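Local coordinates for protein origin of replication complex subunit 1B (Arabidopsis thaliana, PDB 5HH7) that binds origins of replication within the origin recognition complex and, through the BAH-PHD cassette described here, reads the histone H3 tail, at residues K12-F21 / K138-Y148; F26-R36 / L131-L139. All blocks are in the same frame, centred on the assembly; numbering follows the deposited sequence.

Interaction 1: residues K12-F21 / K138-Y148; sequences KRVYYNKVEF and KLWKEVDDGVY
The guanidinium of Arg13 lies flat on one face of the Trp140 indole, planes 15° apart and Arg13 CZ 3.3 Å from Trp140 CZ2. The chain, extended from CG to NE, lays CD over the five-membered ring (CH-pi). In plane at the indole edge, Trp140 NE1 donates to Glu142 OE1 at 3.0 Å. At the guanidinium edge, Arg13 NH1 gives an in-plane bond of 2.8 Å to Tyr15 OH. The Tyr15 ring takes Trp140 CB over one face, with Lys138 CB at its edge.

On the other side of the sheet, Lys141 CB lies over one face of the Tyr148 ring and at the edge of the Tyr16 ring. Val19 packs through CG1 on Tyr148 CD2 (3.7 Å) and through CG2 on Leu139 CB (4.0 Å). Between the two groups, strand 13-16 adds antiparallel to strand 132-142 of the BAH domain's sheet, at the surface, Val14 and Lys141 exchanging backbone bonds.

Arginine suits this place, offering tryptophan a flat cation and its surroundings N-H groups. Its salt bridge to Glu142 is long, but a water joins Arg13 NE to Glu142 OE2, and NH2 pairs with Asp182. Several partners thus orient the stacked cation and probably partly neutralise it.

Interaction 2: residues F26-R36 / L131-L139; sequences FEIGDDVYVKR and LWAARIDKL
Gly29 N donates to Ile136 O and Ile136 N to Asp30 O (2.8 Å), extending the antiparallel backbone pairing of strand 31-34 with strand 132-139. Farther along, Val32 with Ala134 and Val34 with Trp132 each exchange two bonds. Gly29, at positive phi (101°), suits the type II turn from Glu27 to Asp30, where Asp30 OD2 accepts from Glu27 N.

Among the charged groups, Asp31 and Arg135 lie side by side. Arg135 NH2 reaches the syn lone pair of Asp31 OD2 at 3.2 Å, while the bond from NE to OD1 is weak. A bend at chi3 (-72°) turns the guanidinium back to the carboxylate, whose OD1 is also bonded to Tyr155 OH.

A CH-pi contact puts Arg36 CD over the five-membered ring of Trp132, 3.4 Å from Trp132 CE2; the cation-pi contact sets Arg36 CZ 4.9 Å from the centroid of the Trp132 six-membered ring, its guanidinium turned 69° from the ring and so not stacked.

Apolar contacts complete the set. Ile136 CD1 packs on Phe26 CB at 4.1 Å, Tyr33 CD1 touches Leu131 CD1, and the Ile28 and Leu139 side chains run past each other in opposite directions. Branched Val32, Val34 and Ile136 suit these extended, buried positions.

In the BAH domain's sheet, strand 188-195 pairs with the far edge of strand 31-34, strand 148-156 flanks strand 132-142, and helix 122-127 packs against Tyr33 and Leu131.

In the fold
From the N terminus, strand 13-16 is the first to join strand 132-142, and so interaction 1 closes a long loop. Strands 18-21 and 24-27 then form a hairpin, in which Val19 O meets Phe26 N, and the chain passes into strand 31-34. Interaction 2 closes a shorter loop on an earlier part of the same strand 132-142; both loops carry the PHD finger, that of interaction 2 being nested inside that of interaction 1. Both contacts share Lys138 and Leu139, the point on strand 132-142 where pairing with strand 13-16 takes over from the turn at residues 27-30. Together they bind the region preceding the zinc finger into the BAH sheet, away from the zinc and histone-binding sites.

Interaction 1: residues K12-F21 / K138-Y148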
loop_
_atom_site.group_PDB
_atom_site.type_symbol
_atom_site.label_atom_id
_atom_site.label_comp_id
_atom_site.label_asym_id
_atom_site.label_seq_id
_atom_site.Cartn_x
_atom_site.Cartn_y
_atom_site.Cartn_z
ATOM N N LYS A 12 -20.220 16.917 21.247
ATOM C CA LYS A 12 -20.272 17.207 19.820
ATOM C C LYS A 12 -19.674 16.041 19.036
ATOM O O LYS A 12 -19.986 15.844 17.860
ATOM C CB LYS A 12 -19.531 18.512 19.511
ATOM C CG LYS A 12 -19.894 19.142 18.171
ATOM C CD LYS A 12 -19.226 20.500 17.980
ATOM C CE LYS A 12 -19.554 21.439 19.131
ATOM N NZ LYS A 12 -21.015 21.499 19.423
ATOM N N ARG A 13 -18.827 15.264 19.706
ATOM C CA ARG A 13 -18.252 14.061 19.114
ATOM C C ARG A 13 -18.377 12.861 20.048
ATOM O O ARG A 13 -18.200 12.984 21.260
ATOM C CB ARG A 13 -16.773 14.271 18.781
ATOM C CG ARG A 13 -16.487 15.261 17.675
ATOM C CD ARG A 13 -14.991 15.310 17.400
ATOM N NE ARG A 13 -14.641 16.216 16.311
ATOM C CZ ARG A 13 -13.402 16.381 15.858
ATOM N NH1 ARG A 13 -12.402 15.699 16.402
ATOM N NH2 ARG A 13 -13.161 17.222 14.859
ATOM N N VAL A 14 -18.670 11.699 19.475
ATOM C CA VAL A 14 -18.621 10.445 20.215
ATOM C C VAL A 14 -17.528 9.567 19.615
ATOM O O VAL A 14 -17.659 9.080 18.490
ATOM C CB VAL A 14 -19.966 9.697 20.168
ATOM C CG1 VAL A 14 -19.847 8.342 20.855
ATOM C CG2 VAL A 14 -21.063 10.533 20.813
ATOM N N TYR A 15 -16.445 9.379 20.362
ATOM C CA TYR A 15 -15.298 8.617 19.875
ATOM C C TYR A 15 -15.481 7.116 20.076
ATOM O O TYR A 15 -16.100 6.680 21.046
ATOM C CB TYR A 15 -14.008 9.087 20.554
ATOM C CG TYR A 15 -13.479 10.401 20.024
ATOM C CD1 TYR A 15 -13.840 11.608 20.610
ATOM C CD2 TYR A 15 -12.613 10.433 18.938
ATOM C CE1 TYR A 15 -13.355 12.813 20.126
ATOM C CE2 TYR A 15 -12.123 11.631 18.449
ATOM C CZ TYR A 15 -12.496 12.816 19.047
ATOM O OH TYR A 15 -12.009 14.007 18.558
ATOM N N TYR A 16 -14.939 6.335 19.147
ATOM C CA TYR A 16 -15.041 4.882 19.191
ATOM C C TYR A 16 -13.678 4.230 19.011
ATOM O O TYR A 16 -12.820 4.748 18.293
ATOM C CB TYR A 16 -15.968 4.379 18.083
ATOM C CG TYR A 16 -17.414 4.788 18.235
ATOM C CD1 TYR A 16 -18.274 4.068 19.051
ATOM C CD2 TYR A 16 -17.923 5.884 17.552
ATOM C CE1 TYR A 16 -19.599 4.434 19.191
ATOM C CE2 TYR A 16 -19.248 6.257 17.684
ATOM C CZ TYR A 16 -20.081 5.528 18.506
ATOM O OH TYR A 16 -21.400 5.892 18.645
ATOM N N ASN A 17 -13.483 3.082 19.650
ATOM C CA ASN A 17 -12.297 2.282 19.386
ATOM C C ASN A 17 -12.429 1.600 18.032
ATOM O O ASN A 17 -11.449 1.441 17.303
ATOM C CB ASN A 17 -12.070 1.243 20.483
ATOM C CG ASN A 17 -10.965 0.268 20.136
ATOM O OD1 ASN A 17 -9.783 0.616 20.159
ATOM N ND2 ASN A 17 -11.343 -0.961 19.805
ATOM N N LYS A 18 -13.652 1.204 17.696
ATOM C CA LYS A 18 -13.915 0.633 16.381
ATOM C C LYS A 18 -15.329 0.909 15.879
ATOM O O LYS A 18 -16.261 1.094 16.663
ATOM C CB LYS A 18 -13.611 -0.868 16.355
ATOM C CG LYS A 18 -14.447 -1.708 17.297
ATOM C CD LYS A 18 -14.074 -3.177 17.171
ATOM C CE LYS A 18 -14.858 -4.041 18.147
ATOM N NZ LYS A 18 -14.595 -3.657 19.562
ATOM N N VAL A 19 -15.467 0.934 14.557
ATOM C CA VAL A 19 -16.718 1.291 13.901
ATOM C C VAL A 19 -16.973 0.365 12.717
ATOM O O VAL A 19 -16.074 0.119 11.908
ATOM C CB VAL A 19 -16.665 2.746 13.365
ATOM C CG1 VAL A 19 -17.847 3.034 12.448
ATOM C CG2 VAL A 19 -16.619 3.743 14.511
ATOM N N GLU A 20 -18.191 -0.152 12.614
ATOM C CA GLU A 20 -18.597 -0.855 11.405
ATOM C C GLU A 20 -19.171 0.153 10.415
ATOM O O GLU A 20 -20.190 0.790 10.682
ATOM C CB GLU A 20 -19.616 -1.952 11.712
ATOM C CG GLU A 20 -20.019 -2.764 10.490
ATOM C CD GLU A 20 -20.801 -4.014 10.847
ATOM O OE1 GLU A 20 -21.998 -4.088 10.494
ATOM O OE2 GLU A 20 -20.218 -4.926 11.471
ATOM N N PHE A 21 -18.497 0.304 9.282
ATOM C CA PHE A 21 -18.903 1.268 8.268
ATOM C C PHE A 21 -19.064 0.561 6.927
ATOM O O PHE A 21 -18.101 0.011 6.393
ATOM C CB PHE A 21 -17.865 2.389 8.160
ATOM C CG PHE A 21 -18.308 3.550 7.314
ATOM C CD1 PHE A 21 -17.971 3.614 5.971
ATOM C CD2 PHE A 21 -19.059 4.578 7.862
ATOM C CE1 PHE A 21 -18.379 4.679 5.190
ATOM C CE2 PHE A 21 -19.468 5.648 7.085
ATOM C CZ PHE A 21 -19.128 5.698 5.748
ATOM N N LYS A 138 -8.029 8.186 15.140
ATOM C CA LYS A 138 -9.275 8.231 15.901
ATOM C C LYS A 138 -10.447 7.893 14.987
ATOM O O LYS A 138 -10.338 8.002 13.768
ATOM C CB LYS A 138 -9.495 9.624 16.499
ATOM C CG LYS A 138 -8.396 10.114 17.431
ATOM C CD LYS A 138 -8.388 9.349 18.742
ATOM C CE LYS A 138 -7.407 9.973 19.725
ATOM N NZ LYS A 138 -6.051 10.106 19.121
ATOM N N LEU A 139 -11.557 7.469 15.584
ATOM C CA LEU A 139 -12.824 7.318 14.875
ATOM C C LEU A 139 -13.913 7.963 15.713
ATOM O O LEU A 139 -13.941 7.791 16.932
ATOM C CB LEU A 139 -13.173 5.844 14.665
ATOM C CG LEU A 139 -12.250 4.963 13.825
ATOM C CD1 LEU A 139 -11.623 3.894 14.702
ATOM C CD2 LEU A 139 -13.016 4.334 12.666
ATOM N N TRP A 140 -14.815 8.699 15.075
ATOM C CA TRP A 140 -15.924 9.287 15.818
ATOM C C TRP A 140 -17.164 9.555 14.978
ATOM O O TRP A 140 -17.099 9.661 13.750
ATOM C CB TRP A 140 -15.494 10.574 16.531
ATOM C CG TRP A 140 -15.387 11.778 15.640
ATOM C CD1 TRP A 140 -16.376 12.673 15.344
ATOM C CD2 TRP A 140 -14.217 12.229 14.946
ATOM N NE1 TRP A 140 -15.896 13.648 14.502
ATOM C CE2 TRP A 140 -14.573 13.398 14.243
ATOM C CE3 TRP A 140 -12.906 11.754 14.847
ATOM C CZ2 TRP A 140 -13.664 14.101 13.453
ATOM C CZ3 TRP A 140 -12.003 12.454 14.064
ATOM C CH2 TRP A 140 -12.387 13.613 13.376
ATOM N N LYS A 141 -18.296 9.656 15.664
ATOM C CA LYS A 141 -19.533 10.091 15.048
ATOM C C LYS A 141 -19.750 11.553 15.410
ATOM O O LYS A 141 -19.712 11.924 16.583
ATOM C CB LYS A 141 -20.707 9.245 15.544
ATOM C CG LYS A 141 -22.039 9.600 14.906
ATOM C CD LYS A 141 -23.143 8.662 15.367
ATOM C CE LYS A 141 -23.338 8.729 16.872
ATOM N NZ LYS A 141 -24.454 7.850 17.325
ATOM N N GLU A 142 -19.955 12.382 14.394
ATOM C CA GLU A 142 -20.251 13.790 14.606
ATOM C C GLU A 142 -21.688 13.905 15.112
ATOM O O GLU A 142 -22.622 13.476 14.438
ATOM C CB GLU A 142 -20.069 14.562 13.295
ATOM C CG GLU A 142 -20.085 16.077 13.431
ATOM C CD GLU A 142 -18.780 16.640 13.966
ATOM O OE1 GLU A 142 -17.754 15.927 13.927
ATOM O OE2 GLU A 142 -18.778 17.805 14.419
ATOM N N VAL A 143 -21.860 14.469 16.304
ATOM C CA VAL A 143 -23.172 14.514 16.951
ATOM C C VAL A 143 -24.204 15.346 16.180
ATOM O O VAL A 143 -25.378 14.979 16.108
ATOM C CB VAL A 143 -23.063 15.000 18.422
ATOM C CG1 VAL A 143 -24.429 15.356 18.990
ATOM C CG2 VAL A 143 -22.387 13.937 19.278
ATOM N N ASP A 144 -23.757 16.449 15.587
ATOM C CA ASP A 144 -24.656 17.352 14.869
ATOM C C ASP A 144 -25.394 16.696 13.697
ATOM O O ASP A 144 -26.561 17.002 13.445
ATOM C CB ASP A 144 -23.905 18.595 14.380
ATOM C CG ASP A 144 -23.482 19.508 15.515
ATOM O OD1 ASP A 144 -24.027 19.368 16.630
ATOM O OD2 ASP A 144 -22.608 20.372 15.290
ATOM N N ASP A 145 -24.719 15.796 12.986
ATOM C CA ASP A 145 -25.290 15.221 11.767
ATOM C C ASP A 145 -25.231 13.693 11.685
ATOM O O ASP A 145 -25.742 13.101 10.735
ATOM C CB ASP A 145 -24.633 15.840 10.529
ATOM C CG ASP A 145 -23.117 15.754 10.566
ATOM O OD1 ASP A 145 -22.580 14.876 11.273
ATOM O OD2 ASP A 145 -22.459 16.568 9.883
ATOM N N GLY A 146 -24.600 13.060 12.669
ATOM C CA GLY A 146 -24.509 11.610 12.697
ATOM C C GLY A 146 -23.483 11.029 11.738
ATOM O O GLY A 146 -23.388 9.812 11.586
ATOM N N VAL A 147 -22.710 11.898 11.093
ATOM C CA VAL A 147 -21.704 11.466 10.124
ATOM C C VAL A 147 -20.456 10.921 10.816
ATOM O O VAL A 147 -19.976 11.501 11.788
ATOM C CB VAL A 147 -21.309 12.624 9.183
ATOM C CG1 VAL A 147 -20.170 12.211 8.252
ATOM C CG2 VAL A 147 -22.520 13.092 8.386
ATOM N N TYR A 148 -19.942 9.800 10.315
ATOM C CA TYR A 148 -18.735 9.192 10.869
ATOM C C TYR A 148 -17.456 9.729 10.226
ATOM O O TYR A 148 -17.393 9.946 9.015
ATOM C CB TYR A 148 -18.792 7.666 10.751
ATOM C CG TYR A 148 -19.646 7.011 11.814
ATOM C CD1 TYR A 148 -21.028 6.962 11.689
ATOM C CD2 TYR A 148 -19.071 6.451 12.947
ATOM C CE1 TYR A 148 -21.815 6.367 12.661
ATOM C CE2 TYR A 148 -19.849 5.853 13.925
ATOM C CZ TYR A 148 -21.220 5.814 13.778
ATOM O OH TYR A 148 -21.998 5.222 14.748
HETATM O O HOH W 1 -16.768 18.179 15.835
HETATM O O HOH W 2 -15.387 17.603 12.383
HETATM O O HOH W 3 -11.250 7.189 18.419
#

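Interaction 2: residues F26-R36 / L131-L139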
loop_
_atom_site.group_PDB
_atom_site.type_symbol
_atom_site.label_atom_id
_atom_site.label_comp_id
_atom_site.label_asym_id
_atom_site.label_seq_id
_atom_site.Cartn_x
_atom_site.Cartn_y
_atom_site.Cartn_z
ATOM N N PHE A 26 -13.694 -1.053 10.981
ATOM C CA PHE A 26 -12.500 -0.219 11.045
ATOM C C PHE A 26 -12.111 0.011 12.499
ATOM O O PHE A 26 -12.966 0.261 13.346
ATOM C CB PHE A 26 -12.727 1.117 10.333
ATOM C CG PHE A 26 -12.950 0.982 8.852
ATOM C CD1 PHE A 26 -11.878 0.975 7.975
ATOM C CD2 PHE A 26 -14.229 0.858 8.338
ATOM C CE1 PHE A 26 -12.080 0.851 6.612
ATOM C CE2 PHE A 26 -14.437 0.731 6.977
ATOM C CZ PHE A 26 -13.362 0.727 6.114
ATOM N N GLU A 27 -10.816 -0.077 12.779
ATOM C CA GLU A 27 -10.317 -0.009 14.145
ATOM C C GLU A 27 -9.126 0.939 14.218
ATOM O O GLU A 27 -8.389 1.089 13.245
ATOM C CB GLU A 27 -9.913 -1.412 14.610
ATOM C CG GLU A 27 -9.423 -1.504 16.043
ATOM C CD GLU A 27 -9.344 -2.939 16.533
ATOM O OE1 GLU A 27 -9.564 -3.859 15.718
ATOM O OE2 GLU A 27 -9.067 -3.147 17.733
ATOM N N ILE A 28 -8.953 1.593 15.363
ATOM C CA ILE A 28 -7.777 2.426 15.591
ATOM C C ILE A 28 -6.518 1.615 15.311
ATOM O O ILE A 28 -6.365 0.501 15.810
ATOM C CB ILE A 28 -7.726 2.953 17.038
ATOM C CG1 ILE A 28 -8.903 3.891 17.310
ATOM C CG2 ILE A 28 -6.408 3.667 17.301
ATOM C CD1 ILE A 28 -8.987 4.367 18.751
ATOM N N GLY A 29 -5.631 2.169 14.492
ATOM C CA GLY A 29 -4.397 1.489 14.147
ATOM C C GLY A 29 -4.451 0.826 12.784
ATOM O O GLY A 29 -3.422 0.407 12.254
ATOM N N ASP A 30 -5.651 0.721 12.219
ATOM C CA ASP A 30 -5.808 0.195 10.867
ATOM C C ASP A 30 -5.137 1.116 9.854
ATOM O O ASP A 30 -5.038 2.319 10.071
ATOM C CB ASP A 30 -7.287 0.048 10.494
ATOM C CG ASP A 30 -7.932 -1.182 11.106
ATOM O OD1 ASP A 30 -7.228 -1.961 11.783
ATOM O OD2 ASP A 30 -9.150 -1.374 10.890
ATOM N N ASP A 31 -4.684 0.536 8.747
ATOM C CA ASP A 31 -4.152 1.301 7.626
ATOM C C ASP A 31 -5.146 1.233 6.468
ATOM O O ASP A 31 -5.690 0.164 6.175
ATOM C CB ASP A 31 -2.795 0.735 7.207
ATOM C CG ASP A 31 -1.768 0.798 8.325
ATOM O OD1 ASP A 31 -1.535 1.905 8.856
ATOM O OD2 ASP A 31 -1.209 -0.261 8.686
ATOM N N VAL A 32 -5.393 2.367 5.815
ATOM C CA VAL A 32 -6.390 2.437 4.749
ATOM C C VAL A 32 -5.946 3.304 3.575
ATOM O O VAL A 32 -5.178 4.254 3.746
ATOM C CB VAL A 32 -7.739 3.006 5.267
ATOM C CG1 VAL A 32 -8.464 1.995 6.152
ATOM C CG2 VAL A 32 -7.518 4.316 6.012
ATOM N N TYR A 33 -6.435 2.967 2.383
ATOM C CA TYR A 33 -6.338 3.855 1.232
ATOM C C TYR A 33 -7.407 4.924 1.376
ATOM O O TYR A 33 -8.531 4.631 1.801
ATOM C CB TYR A 33 -6.602 3.104 -0.073
ATOM C CG TYR A 33 -5.560 2.096 -0.505
ATOM C CD1 TYR A 33 -4.306 2.502 -0.946
ATOM C CD2 TYR A 33 -5.852 0.739 -0.528
ATOM C CE1 TYR A 33 -3.359 1.575 -1.369
ATOM C CE2 TYR A 33 -4.919 -0.191 -0.948
ATOM C CZ TYR A 33 -3.677 0.231 -1.371
ATOM O OH TYR A 33 -2.757 -0.699 -1.789
ATOM N N VAL A 34 -7.069 6.158 1.012
ATOM C CA VAL A 34 -8.021 7.260 1.104
ATOM C C VAL A 34 -8.101 8.085 -0.180
ATOM O O VAL A 34 -7.081 8.419 -0.792
ATOM C CB VAL A 34 -7.704 8.202 2.290
ATOM C CG1 VAL A 34 -8.708 9.351 2.353
ATOM C CG2 VAL A 34 -7.700 7.426 3.604
ATOM N N LYS A 35 -9.327 8.396 -0.584
ATOM C CA LYS A 35 -9.576 9.331 -1.670
ATOM C C LYS A 35 -10.211 10.583 -1.083
ATOM O O LYS A 35 -11.401 10.590 -0.765
ATOM C CB LYS A 35 -10.514 8.703 -2.700
ATOM C CG LYS A 35 -11.043 9.665 -3.762
ATOM C CD LYS A 35 -9.947 10.119 -4.691
ATOM C CE LYS A 35 -10.367 10.066 -6.155
ATOM N NZ LYS A 35 -11.349 11.122 -6.553
ATOM N N ARG A 36 -9.420 11.639 -0.934
ATOM C CA ARG A 36 -9.904 12.864 -0.306
ATOM C C ARG A 36 -10.895 13.615 -1.198
ATOM O O ARG A 36 -10.860 13.492 -2.424
ATOM C CB ARG A 36 -8.733 13.769 0.086
ATOM C CG ARG A 36 -7.757 13.127 1.068
ATOM C CD ARG A 36 -6.713 14.121 1.566
ATOM N NE ARG A 36 -7.296 15.191 2.372
ATOM C CZ ARG A 36 -6.587 16.090 3.049
ATOM N NH1 ARG A 36 -5.261 16.048 3.026
ATOM N NH2 ARG A 36 -7.203 17.031 3.754
ATOM N N LEU A 131 -3.350 8.690 -4.995
ATOM C CA LEU A 131 -4.262 8.563 -3.863
ATOM C C LEU A 131 -3.462 8.534 -2.573
ATOM O O LEU A 131 -2.234 8.541 -2.612
ATOM C CB LEU A 131 -5.206 7.358 -3.993
ATOM C CG LEU A 131 -4.710 5.931 -4.214
ATOM C CD1 LEU A 131 -4.206 5.318 -2.925
ATOM C CD2 LEU A 131 -5.837 5.092 -4.790
ATOM N N TRP A 132 -4.156 8.512 -1.440
ATOM C CA TRP A 132 -3.505 8.629 -0.142
ATOM C C TRP A 132 -3.560 7.316 0.625
ATOM O O TRP A 132 -4.373 6.439 0.328
ATOM C CB TRP A 132 -4.188 9.705 0.708
ATOM C CG TRP A 132 -4.290 11.060 0.079
ATOM C CD1 TRP A 132 -5.068 11.414 -0.984
ATOM C CD2 TRP A 132 -3.623 12.257 0.503
ATOM N NE1 TRP A 132 -4.912 12.750 -1.262
ATOM C CE2 TRP A 132 -4.029 13.290 -0.365
ATOM C CE3 TRP A 132 -2.713 12.551 1.525
ATOM C CZ2 TRP A 132 -3.563 14.598 -0.241
ATOM C CZ3 TRP A 132 -2.248 13.854 1.646
ATOM C CH2 TRP A 132 -2.672 14.858 0.767
ATOM N N ALA A 133 -2.692 7.201 1.622
ATOM C CA ALA A 133 -2.758 6.119 2.594
ATOM C C ALA A 133 -2.617 6.734 3.978
ATOM O O ALA A 133 -1.857 7.688 4.164
ATOM C CB ALA A 133 -1.656 5.104 2.346
ATOM N N ALA A 134 -3.356 6.201 4.944
ATOM C CA ALA A 134 -3.335 6.744 6.295
ATOM C C ALA A 134 -3.488 5.657 7.340
ATOM O O ALA A 134 -4.055 4.596 7.074
ATOM C CB ALA A 134 -4.441 7.779 6.465
ATOM N N ARG A 135 -2.973 5.931 8.531
ATOM C CA ARG A 135 -3.263 5.112 9.693
ATOM C C ARG A 135 -4.400 5.773 10.460
ATOM O O ARG A 135 -4.426 6.996 10.619
ATOM C CB ARG A 135 -2.026 4.970 10.581
ATOM C CG ARG A 135 -2.312 4.367 11.951
ATOM C CD ARG A 135 -1.082 3.675 12.508
ATOM N NE ARG A 135 -0.804 2.431 11.796
ATOM C CZ ARG A 135 0.331 1.749 11.900
ATOM N NH1 ARG A 135 1.309 2.196 12.683
ATOM N NH2 ARG A 135 0.495 0.624 11.214
ATOM N N ILE A 136 -5.349 4.971 10.923
ATOM C CA ILE A 136 -6.482 5.515 11.654
ATOM C C ILE A 136 -6.093 5.860 13.088
ATOM O O ILE A 136 -5.793 4.979 13.896
ATOM C CB ILE A 136 -7.680 4.557 11.640
ATOM C CG1 ILE A 136 -8.137 4.311 10.197
ATOM C CG2 ILE A 136 -8.813 5.133 12.465
ATOM C CD1 ILE A 136 -9.358 3.416 10.077
ATOM N N ASP A 137 -6.096 7.153 13.388
ATOM C CA ASP A 137 -5.709 7.643 14.705
ATOM C C ASP A 137 -6.912 7.669 15.640
ATOM O O ASP A 137 -6.829 7.232 16.790
ATOM C CB ASP A 137 -5.102 9.042 14.581
ATOM C CG ASP A 137 -4.521 9.548 15.883
ATOM O OD1 ASP A 137 -3.452 9.047 16.290
ATOM O OD2 ASP A 137 -5.127 10.454 16.491
ATOM N N LYS A 138 -8.029 8.186 15.140
ATOM C CA LYS A 138 -9.275 8.231 15.901
ATOM C C LYS A 138 -10.447 7.893 14.987
ATOM O O LYS A 138 -10.338 8.002 13.768
ATOM C CB LYS A 138 -9.495 9.624 16.499
ATOM C CG LYS A 138 -8.396 10.114 17.431
ATOM C CD LYS A 138 -8.388 9.349 18.742
ATOM C CE LYS A 138 -7.407 9.973 19.725
ATOM N NZ LYS A 138 -6.051 10.106 19.121
ATOM N N LEU A 139 -11.557 7.469 15.584
ATOM C CA LEU A 139 -12.824 7.318 14.875
ATOM C C LEU A 139 -13.913 7.963 15.713
ATOM O O LEU A 139 -13.941 7.791 16.932
ATOM C CB LEU A 139 -13.173 5.844 14.665
ATOM C CG LEU A 139 -12.250 4.963 13.825
ATOM C CD1 LEU A 139 -11.623 3.894 14.702
ATOM C CD2 LEU A 139 -13.016 4.334 12.666
#